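Hcp1 (Flavobacterium johnsoniae, PDB 6BDC) probably assembles as hexameric rings into the tube of a type VI secretion system and may chaperone effectors within the ring lumen. Local coordinates at residues A[95-98]-A[103-106]; A[3-8]-A[14-19]. All blocks are in the same frame, centred on the assembly; numbering follows the deposited sequence.

Contact 1 of 2, residues A[95-98]-A[103-106]; sequences ENFD and NPLT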
ATOM      1  N   GLU A  95      -6.816  -5.066 -21.410  1.00 96.92           N
ATOM      2  CA  GLU A  95      -5.785  -5.997 -21.844  1.00 83.45           C
ATOM      3  C   GLU A  95      -4.436  -5.416 -21.456  1.00 79.73           C
ATOM      4  O   GLU A  95      -4.137  -4.260 -21.771  1.00 78.12           O
ATOM      5  CB  GLU A  95      -5.855  -6.256 -23.351  1.00 88.54           C
ATOM      6  CG  GLU A  95      -4.871  -7.316 -23.836  1.00 94.00           C
ATOM      7  CD  GLU A  95      -5.315  -7.991 -25.116  1.00102.46           C
ATOM      8  OE1 GLU A  95      -6.122  -7.393 -25.858  1.00108.85           O
ATOM      9  OE2 GLU A  95      -4.867  -9.125 -25.376  1.00108.62           O
ATOM     10  N   ASN A  96      -3.639  -6.206 -20.750  1.00 74.10           N
ATOM     11  CA  ASN A  96      -2.406  -5.721 -20.154  1.00 74.35           C
ATOM     12  C   ASN A  96      -1.290  -6.697 -20.474  1.00 88.73           C
ATOM     13  O   ASN A  96      -1.452  -7.908 -20.294  1.00 90.57           O
ATOM     14  CB  ASN A  96      -2.561  -5.554 -18.635  1.00 71.29           C
ATOM     15  CG  ASN A  96      -1.247  -5.256 -17.938  1.00 71.59           C
ATOM     16  OD1 ASN A  96      -0.855  -4.097 -17.796  1.00 90.75           O
ATOM     17  ND2 ASN A  96      -0.565  -6.303 -17.487  1.00 73.54           N
ATOM     18  N   PHE A  97      -0.172  -6.170 -20.958  1.00 89.33           N
ATOM     19  CA  PHE A  97       1.029  -6.959 -21.169  1.00 90.99           C
ATOM     20  C   PHE A  97       2.096  -6.521 -20.179  1.00 86.95           C
ATOM     21  O   PHE A  97       2.405  -5.330 -20.081  1.00 92.16           O
ATOM     22  CB  PHE A  97       1.552  -6.823 -22.597  1.00100.64           C
ATOM     23  CG  PHE A  97       2.929  -7.396 -22.784  1.00110.87           C
ATOM     24  CD1 PHE A  97       3.191  -8.719 -22.481  1.00116.48           C
ATOM     25  CD2 PHE A  97       3.959  -6.617 -23.265  1.00115.78           C
ATOM     26  CE1 PHE A  97       4.456  -9.247 -22.654  1.00116.42           C
ATOM     27  CE2 PHE A  97       5.226  -7.148 -23.433  1.00122.95           C
ATOM     28  CZ  PHE A  97       5.469  -8.460 -23.129  1.00120.96           C
ATOM     29  N   ASP A  98       2.648  -7.486 -19.449  1.00131.85           N
ATOM     30  CA  ASP A  98       3.732  -7.252 -18.503  1.00133.02           C
ATOM     31  C   ASP A  98       4.802  -8.303 -18.746  1.00135.05           C
ATOM     32  O   ASP A  98       4.560  -9.494 -18.526  1.00136.84           O
ATOM     33  CB  ASP A  98       3.231  -7.315 -17.058  1.00136.58           C
ATOM     34  CG  ASP A  98       4.353  -7.548 -16.061  1.00142.91           C
ATOM     35  OD1 ASP A  98       4.690  -8.725 -15.807  1.00149.59           O
ATOM     36  OD2 ASP A  98       4.892  -6.556 -15.524  1.00145.10           O
ATOM     37  N   ASN A 103       2.374 -15.239 -16.813  1.00161.49           N
ATOM     38  CA  ASN A 103       1.544 -15.123 -17.984  1.00157.45           C
ATOM     39  C   ASN A 103       1.525 -13.672 -18.381  1.00156.09           C
ATOM     40  O   ASN A 103       0.741 -12.888 -17.875  1.00163.35           O
ATOM     41  CB  ASN A 103       0.135 -15.587 -17.665  1.00158.89           C
ATOM     42  CG  ASN A 103       0.114 -16.765 -16.727  1.00163.36           C
ATOM     43  OD1 ASN A 103       1.013 -17.585 -16.738  1.00162.04           O
ATOM     44  ND2 ASN A 103      -0.911 -16.849 -15.909  1.00166.14           N
ATOM     45  N   PRO A 104       2.474 -13.333 -19.351  1.00142.87           N
ATOM     46  CA  PRO A 104       2.558 -11.896 -19.604  1.00143.14           C
ATOM     47  C   PRO A 104       1.321 -11.277 -20.177  1.00137.20           C
ATOM     48  O   PRO A 104       0.980 -10.182 -19.789  1.00137.34           O
ATOM     49  CB  PRO A 104       3.681 -11.783 -20.621  1.00140.42           C
ATOM     50  CG  PRO A 104       4.573 -12.905 -20.300  1.00142.06           C
ATOM     51  CD  PRO A 104       3.553 -13.972 -20.246  1.00143.80           C
ATOM     52  N   LEU A 105       0.661 -11.924 -21.111  1.00107.45           N
ATOM     53  CA  LEU A 105      -0.428 -11.228 -21.767  1.00115.22           C
ATOM     54  C   LEU A 105      -1.757 -11.693 -21.258  1.00105.63           C
ATOM     55  O   LEU A 105      -2.163 -12.802 -21.538  1.00117.86           O
ATOM     56  CB  LEU A 105      -0.354 -11.446 -23.263  1.00111.30           C
ATOM     57  CG  LEU A 105      -1.189 -10.504 -24.108  1.00110.86           C
ATOM     58  CD1 LEU A 105      -1.157  -9.108 -23.536  1.00100.86           C
ATOM     59  CD2 LEU A 105      -0.621 -10.480 -25.505  1.00125.54           C
ATOM     60  N   THR A 106      -2.470 -10.823 -20.555  1.00 97.93           N
ATOM     61  CA  THR A 106      -3.726 -11.243 -19.949  1.00 94.48           C
ATOM     62  C   THR A 106      -4.814 -10.219 -20.242  1.00101.81           C
ATOM     63  O   THR A 106      -4.541  -9.045 -20.507  1.00107.27           O
ATOM     64  CB  THR A 106      -3.607 -11.422 -18.426  1.00 89.09           C
ATOM     65  OG1 THR A 106      -3.363 -10.151 -17.808  1.00100.90           O
ATOM     66  CG2 THR A 106      -2.473 -12.377 -18.078  1.00 91.12           C
TER

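Contact 2 of 2, residues A[3-8]-A[14-19]; sequences FLTSLT and YKVLNV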
ATOM      1  N   PHE A   3      -6.379 -26.888  -8.445  1.00160.33           N
ATOM      2  CA  PHE A   3      -7.670 -26.580  -9.049  1.00154.48           C
ATOM      3  C   PHE A   3      -7.469 -25.851 -10.371  1.00152.39           C
ATOM      4  O   PHE A   3      -6.489 -25.131 -10.554  1.00156.06           O
ATOM      5  CB  PHE A   3      -8.526 -25.733  -8.104  1.00151.86           C
ATOM      6  CG  PHE A   3      -9.663 -26.486  -7.465  1.00153.91           C
ATOM      7  CD1 PHE A   3     -10.895 -26.575  -8.094  1.00149.93           C
ATOM      8  CD2 PHE A   3      -9.506 -27.091  -6.229  1.00158.15           C
ATOM      9  CE1 PHE A   3     -11.949 -27.262  -7.504  1.00154.40           C
ATOM     10  CE2 PHE A   3     -10.554 -27.778  -5.633  1.00158.72           C
ATOM     11  CZ  PHE A   3     -11.777 -27.864  -6.272  1.00154.02           C
ATOM     12  N   LEU A   4      -8.403 -26.045 -11.295  1.00152.07           N
ATOM     13  CA  LEU A   4      -8.337 -25.376 -12.584  1.00153.64           C
ATOM     14  C   LEU A   4      -9.755 -25.088 -13.051  1.00152.53           C
ATOM     15  O   LEU A   4     -10.659 -25.910 -12.865  1.00160.94           O
ATOM     16  CB  LEU A   4      -7.585 -26.222 -13.617  1.00157.23           C
ATOM     17  N   THR A   5      -9.944 -23.921 -13.658  1.00138.78           N
ATOM     18  CA  THR A   5     -11.265 -23.481 -14.076  1.00128.27           C
ATOM     19  C   THR A   5     -11.218 -22.983 -15.513  1.00117.26           C
ATOM     20  O   THR A   5     -10.152 -22.838 -16.119  1.00116.84           O
ATOM     21  CB  THR A   5     -11.813 -22.377 -13.164  1.00127.84           C
ATOM     22  OG1 THR A   5     -13.235 -22.307 -13.306  1.00132.90           O
ATOM     23  CG2 THR A   5     -11.238 -21.035 -13.560  1.00123.30           C
ATOM     24  N   SER A   6     -12.404 -22.717 -16.052  1.00109.59           N
ATOM     25  CA  SER A   6     -12.546 -22.262 -17.424  1.00100.12           C
ATOM     26  C   SER A   6     -13.751 -21.341 -17.532  1.00 98.49           C
ATOM     27  O   SER A   6     -14.695 -21.426 -16.741  1.00105.25           O
ATOM     28  CB  SER A   6     -12.707 -23.440 -18.391  1.00116.11           C
ATOM     29  OG  SER A   6     -13.869 -24.189 -18.076  1.00107.89           O
ATOM     30  N   LEU A   7     -13.708 -20.459 -18.524  1.00 89.48           N
ATOM     31  CA  LEU A   7     -14.837 -19.618 -18.887  1.00 82.53           C
ATOM     32  C   LEU A   7     -15.385 -20.074 -20.231  1.00111.79           C
ATOM     33  O   LEU A   7     -14.622 -20.449 -21.128  1.00107.30           O
ATOM     34  CB  LEU A   7     -14.434 -18.146 -18.961  1.00 79.56           C
ATOM     35  CG  LEU A   7     -15.533 -17.163 -19.361  1.00 76.02           C
ATOM     36  CD1 LEU A   7     -16.707 -17.241 -18.396  1.00 72.63           C
ATOM     37  CD2 LEU A   7     -14.980 -15.748 -19.434  1.00 71.79           C
ATOM     38  N   THR A   8     -16.707 -20.045 -20.360  1.00112.52           N
ATOM     39  CA  THR A   8     -17.396 -20.468 -21.574  1.00 98.63           C
ATOM     40  C   THR A   8     -18.337 -19.357 -22.013  1.00103.43           C
ATOM     41  O   THR A   8     -19.284 -19.025 -21.293  1.00 91.81           O
ATOM     42  CB  THR A   8     -18.169 -21.769 -21.343  1.00107.29           C
ATOM     43  OG1 THR A   8     -17.246 -22.852 -21.162  1.00121.67           O
ATOM     44  CG2 THR A   8     -19.088 -22.067 -22.523  1.00106.09           C
ATOM     45  N   TYR A  14     -12.107 -20.099 -22.458  1.00110.33           N
ATOM     46  CA  TYR A  14     -10.952 -19.300 -22.079  1.00102.32           C
ATOM     47  C   TYR A  14     -10.322 -19.875 -20.821  1.00104.35           C
ATOM     48  O   TYR A  14     -11.010 -20.080 -19.815  1.00108.94           O
ATOM     49  CB  TYR A  14     -11.345 -17.846 -21.831  1.00 94.48           C
ATOM     50  CG  TYR A  14     -12.073 -17.185 -22.973  1.00 99.91           C
ATOM     51  CD1 TYR A  14     -11.378 -16.528 -23.981  1.00 98.76           C
ATOM     52  CD2 TYR A  14     -13.456 -17.204 -23.038  1.00 92.02           C
ATOM     53  CE1 TYR A  14     -12.047 -15.916 -25.026  1.00 94.25           C
ATOM     54  CE2 TYR A  14     -14.132 -16.597 -24.074  1.00 99.20           C
ATOM     55  CZ  TYR A  14     -13.426 -15.953 -25.066  1.00101.42           C
ATOM     56  OH  TYR A  14     -14.105 -15.350 -26.101  1.00 97.60           O
ATOM     57  N   LYS A  15      -9.017 -20.126 -20.879  1.00103.18           N
ATOM     58  CA  LYS A  15      -8.271 -20.443 -19.670  1.00108.24           C
ATOM     59  C   LYS A  15      -8.337 -19.260 -18.718  1.00106.23           C
ATOM     60  O   LYS A  15      -7.960 -18.140 -19.073  1.00108.33           O
ATOM     61  CB  LYS A  15      -6.820 -20.777 -20.010  1.00109.26           C
ATOM     62  N   VAL A  16      -8.839 -19.503 -17.514  1.00114.26           N
ATOM     63  CA  VAL A  16      -9.097 -18.442 -16.550  1.00108.90           C
ATOM     64  C   VAL A  16      -8.031 -18.491 -15.470  1.00 96.61           C
ATOM     65  O   VAL A  16      -7.836 -19.526 -14.822  1.00 97.64           O
ATOM     66  CB  VAL A  16     -10.496 -18.555 -15.936  1.00 90.81           C
ATOM     67  CG1 VAL A  16     -10.674 -17.484 -14.891  1.00 98.98           C
ATOM     68  CG2 VAL A  16     -11.544 -18.417 -17.007  1.00 90.70           C
ATOM     69  N   LEU A  17      -7.349 -17.362 -15.273  1.00102.89           N
ATOM     70  CA  LEU A  17      -6.371 -17.261 -14.201  1.00112.17           C
ATOM     71  C   LEU A  17      -7.043 -16.903 -12.881  1.00105.52           C
ATOM     72  O   LEU A  17      -6.842 -17.590 -11.875  1.00115.91           O
ATOM     73  CB  LEU A  17      -5.294 -16.239 -14.575  1.00109.23           C
ATOM     74  CG  LEU A  17      -4.710 -16.421 -15.981  1.00113.28           C
ATOM     75  CD1 LEU A  17      -3.779 -15.267 -16.352  1.00117.19           C
ATOM     76  CD2 LEU A  17      -3.976 -17.772 -16.127  1.00117.97           C
ATOM     77  N   ASN A  18      -7.851 -15.841 -12.864  1.00 85.93           N
ATOM     78  CA  ASN A  18      -8.520 -15.390 -11.651  1.00 84.72           C
ATOM     79  C   ASN A  18      -9.997 -15.157 -11.924  1.00 88.22           C
ATOM     80  O   ASN A  18     -10.364 -14.641 -12.982  1.00 89.39           O
ATOM     81  CB  ASN A  18      -7.906 -14.087 -11.113  1.00 97.92           C
ATOM     82  CG  ASN A  18      -6.476 -14.256 -10.640  1.00106.72           C
ATOM     83  OD1 ASN A  18      -5.908 -15.344 -10.711  1.00119.74           O
ATOM     84  ND2 ASN A  18      -5.881 -13.168 -10.161  1.00103.94           N
ATOM     85  N   VAL A  19     -10.840 -15.538 -10.965  1.00 82.32           N
ATOM     86  CA  VAL A  19     -12.250 -15.177 -10.975  1.00 78.46           C
ATOM     87  C   VAL A  19     -12.642 -14.698  -9.588  1.00 83.02           C
ATOM     88  O   VAL A  19     -12.015 -15.056  -8.585  1.00 83.75           O
ATOM     89  CB  VAL A  19     -13.177 -16.338 -11.398  1.00 78.14           C
ATOM     90  CG1 VAL A  19     -14.203 -15.857 -12.421  1.00 73.22           C
ATOM     91  CG2 VAL A  19     -12.380 -17.522 -11.902  1.00 90.53           C
TER

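Contact 1 of 2, residues A[95-98]-A[103-106]
Phe97 and Leu105 face each other as a non-hydrogen-bonded antiparallel pair, and the CB of Phe97 rests 3.7 Å from Leu105 CD1. With CG anti to the backbone N (chi1 169°), the phenyl ring runs alongside Pro104, whose CB meets CE1 of Phe97 near the ring plane, at the edge. A large apolar side chain suits this place, since it meets carbon from both Pro104 and Leu105 and also packs on Thr5 of a second subunit. Glu95 sends an extended chain obliquely past Leu105, with CG lying 4.1 Å from Leu105 CD1.

Behind these side chains the backbones pair. Asn96 N donates to Thr106 O at 3.0 Å, and Thr106 N returns an almost straight bond (178°) to Asn96 O. Nearer the turn, Asp98 N reaches Pro104 O at 3.2 Å, tilted 35° from the carbonyl plane.

Further out, Ser101 N in the loop binds Asp98 OD1, and Thr106 OG1 is hydrogen-bonded to Glu45 OE2. The buried Glu95 carboxylate bonds to Ser48 and to Tyr21 of the second subunit, whose strand also pairs with residues 95-98. These hydroxyl partners would probably stabilise the carboxylate; the bond to Tyr21 is also a polar tie between subunits.

Contact 2 of 2, residues A[3-8]-A[14-19]
Strands 4-8 and 14-16 run antiparallel with a marked twist, 139° between their directions, and Leu7 and Tyr14 form the hydrogen-bonded pair: Leu7 N to Tyr14 O at 3.0 Å and Tyr14 N to Leu7 O at 2.9 Å.

Leu7 and Tyr14 point to the same face of the sheet. Their side chains cross obliquely, with CD2 of Leu7 4.2 Å from CD2 of Tyr14. Tyrosine suits this place because its long ring, with CG anti to the carbonyl carbon (chi1 -55°), extends to Leu54 of helix 53-60. Leucine fills the adjoining interior, where it meets Val69 and Phe109.

Val16 is the compact branched residue at the centre of the contact. Its CG2 lies against Leu7, 3.5 Å from the Leu7 CB, while its CB sits 3.5 Å from the methyl CG2 of Thr5. That methyl also approaches Val19 CG2 at 4.0 Å. Threonine serves two needs here: CG2 joins the valines, and OG1 is hydrogen-bonded to the carbonyl oxygen of Lys70 on the adjacent strand.

Past Val16 the chain turns a corner at Leu17, where Leu17 and Asn18 both face Glu45 in a classic beta bulge. A twisted N-terminal hairpin whose second strand bends from one part of the sheet into another is consistent with the curled beta-barrel fold of Hcp proteins.

From the N terminus, contact 2 comes first, closing the short turn between strands 4-9 and 12-24. Contact 1 follows in series, closing the six-residue loop 99-104 between strands 88-98 and 105-113; the two loops neither nest nor cross. Their centres are about 16 Å apart within one curled sheet, where strand 41-47 bridges the hairpins by pairing with both 12-24 and 105-113. They also touch directly, as Leu17 CD1 packs 3.6 Å from Thr106 CG2. Between subunits the hairpins meet again: Phe97 of contact 1 packs on Thr5 of contact 2 in a neighbouring subunit, so the sheet runs on across the interface, consistent with a closed ring of six subunits.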